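Local coordinates for alcohol dehydrogenase (Thermus thermophilus, PDB 2EIH), which is probably a zinc-containing, NAD-dependent oxidoreductase of the medium-chain alcohol dehydrogenase family, thought to interconvert alcohols and carbonyl compounds, at residues A[2-7]-A[119-124]. Sequence-based numbering, arbitrary orientation.
Sequences RAVVMR and GTYAEY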
loop_
_atom_site.group_PDB
_atom_site.type_symbol
_atom_site.label_atom_id
_atom_site.label_comp_id
_atom_site.label_asym_id
_atom_site.label_seq_id
_atom_site.Cartn_x
_atom_site.Cartn_y
_atom_site.Cartn_z
ATOM N N ARG A 2 14.231 24.163 39.442
ATOM C CA ARG A 2 14.298 25.292 38.534
ATOM C C ARG A 2 13.419 24.974 37.329
ATOM O O ARG A 2 13.322 23.816 36.896
ATOM C CB ARG A 2 15.731 25.564 38.067
ATOM C CG ARG A 2 16.594 26.329 39.061
ATOM C CD ARG A 2 17.987 26.582 38.502
ATOM N NE ARG A 2 18.068 27.696 37.554
ATOM C CZ ARG A 2 17.958 28.980 37.893
ATOM N NH1 ARG A 2 17.755 29.328 39.163
ATOM N NH2 ARG A 2 18.079 29.925 36.964
ATOM N N ALA A 3 12.763 26.004 36.807
ATOM C CA ALA A 3 11.902 25.860 35.650
ATOM C C ALA A 3 11.607 27.231 35.084
ATOM O O ALA A 3 11.685 28.242 35.782
ATOM C CB ALA A 3 10.604 25.170 36.039
ATOM N N VAL A 4 11.317 27.258 33.796
ATOM C CA VAL A 4 10.952 28.489 33.130
ATOM C C VAL A 4 9.452 28.376 32.962
ATOM O O VAL A 4 8.965 27.583 32.161
ATOM C CB VAL A 4 11.604 28.613 31.757
ATOM C CG1 VAL A 4 10.930 29.722 30.967
ATOM C CG2 VAL A 4 13.082 28.892 31.918
ATOM N N VAL A 5 8.731 29.159 33.751
ATOM C CA VAL A 5 7.285 29.163 33.711
ATOM C C VAL A 5 6.788 30.255 32.784
ATOM O O VAL A 5 7.533 31.161 32.397
ATOM C CB VAL A 5 6.673 29.381 35.114
ATOM C CG1 VAL A 5 6.865 28.132 35.966
ATOM C CG2 VAL A 5 7.324 30.583 35.788
ATOM N N MET A 6 5.509 30.154 32.452
ATOM C CA MET A 6 4.834 31.078 31.562
ATOM C C MET A 6 3.793 31.821 32.388
ATOM O O MET A 6 2.642 31.390 32.472
ATOM C CB MET A 6 4.151 30.267 30.477
ATOM C CG MET A 6 3.812 31.007 29.234
ATOM S SD MET A 6 3.105 29.798 28.150
ATOM C CE MET A 6 1.608 30.622 27.701
ATOM N N ARG A 7 4.211 32.924 33.004
ATOM C CA ARG A 7 3.324 33.735 33.834
ATOM C C ARG A 7 2.051 34.147 33.109
ATOM O O ARG A 7 0.955 34.061 33.661
ATOM C CB ARG A 7 4.051 34.995 34.322
ATOM C CG ARG A 7 5.077 34.746 35.427
ATOM C CD ARG A 7 4.448 34.010 36.611
ATOM N NE ARG A 7 5.441 33.631 37.610
ATOM C CZ ARG A 7 5.227 32.748 38.582
ATOM N NH1 ARG A 7 4.049 32.146 38.692
ATOM N NH2 ARG A 7 6.197 32.465 39.445
ATOM N N GLY A 119 6.140 20.897 30.257
ATOM C CA GLY A 119 7.129 20.269 29.398
ATOM C C GLY A 119 8.552 20.132 29.898
ATOM O O GLY A 119 8.800 19.909 31.084
ATOM N N THR A 120 9.496 20.293 28.976
ATOM C CA THR A 120 10.908 20.140 29.287
ATOM C C THR A 120 11.718 21.354 29.732
ATOM O O THR A 120 12.911 21.227 29.950
ATOM C CB THR A 120 11.634 19.453 28.094
ATOM O OG1 THR A 120 11.458 20.231 26.899
ATOM C CG2 THR A 120 11.059 18.056 27.875
ATOM N N TYR A 121 11.093 22.519 29.873
ATOM C CA TYR A 121 11.824 23.712 30.319
ATOM C C TYR A 121 12.044 23.694 31.839
ATOM O O TYR A 121 11.873 24.718 32.508
ATOM C CB TYR A 121 11.056 24.985 30.000
ATOM C CG TYR A 121 11.054 25.426 28.544
ATOM C CD1 TYR A 121 11.012 24.505 27.494
ATOM C CD2 TYR A 121 10.945 26.775 28.232
ATOM C CE1 TYR A 121 10.848 24.929 26.172
ATOM C CE2 TYR A 121 10.784 27.215 26.928
ATOM C CZ TYR A 121 10.725 26.294 25.903
ATOM O OH TYR A 121 10.504 26.734 24.628
ATOM N N ALA A 122 12.417 22.539 32.381
ATOM C CA ALA A 122 12.675 22.390 33.811
ATOM C C ALA A 122 13.748 21.334 34.040
ATOM O O ALA A 122 14.198 20.688 33.103
ATOM C CB ALA A 122 11.393 21.997 34.525
ATOM N N GLU A 123 14.139 21.164 35.295
ATOM C CA GLU A 123 15.146 20.188 35.663
ATOM C C GLU A 123 14.569 18.779 35.749
ATOM O O GLU A 123 15.310 17.814 35.788
ATOM C CB GLU A 123 15.789 20.563 37.013
ATOM C CG GLU A 123 16.552 21.887 37.025
ATOM C CD GLU A 123 17.042 22.267 38.411
ATOM O OE1 GLU A 123 16.220 22.279 39.356
ATOM O OE2 GLU A 123 18.248 22.568 38.565
ATOM N N TYR A 124 13.248 18.666 35.804
ATOM C CA TYR A 124 12.606 17.363 35.889
ATOM C C TYR A 124 11.274 17.342 35.167
ATOM O O TYR A 124 10.596 18.359 35.058
ATOM C CB TYR A 124 12.363 16.955 37.348
ATOM C CG TYR A 124 13.604 16.891 38.186
ATOM C CD1 TYR A 124 14.113 18.035 38.810
ATOM C CD2 TYR A 124 14.288 15.684 38.350
ATOM C CE1 TYR A 124 15.280 17.971 39.569
ATOM C CE2 TYR A 124 15.453 15.621 39.104
ATOM C CZ TYR A 124 15.939 16.766 39.713
ATOM O OH TYR A 124 17.090 16.699 40.466
#
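The backbone N of Arg-2 gives its hydrogen to OE1 of Glu-123 at 2.7 Å, almost straight (174°) but from above the carboxylate plane. Glu-123 suits this place because its chain, extended beyond CG, passes over CB of Arg-2 at a slant and is long enough to reach that N-H. Its own backbone N donates to O of Arg-2 at 3.2 Å. Further along, Val-4 N binds O of Tyr-121 at 2.9 Å; together the two backbone bonds frame a single antiparallel bridge between Ala-3 and Ala-122. CB of Ala-3 meets CB of Ala-122 at 3.6 Å; with the CA atoms only 4.0 Å apart, small side chains suit this pair. Beyond it, CG1 of Val-4, turned anti to the backbone N (chi1 166°), lies at the Tyr-121 ring edge, 4.0 Å from CD2, while the phenol OH bonds Asp-43 and His-326. With an alanine at Glu-123, the N-H of Arg-2 would probably lose this acceptor, and the contact over its CB would go. Strand 2-6, central between strands 15-19 and 59-60, is thus joined to the GroES-like domain's loop before strand 124-128 by hydrogen bonds and apolar packing; the opposite charges of Arg-2 and Glu-123, not in contact, probably add only long-range attraction.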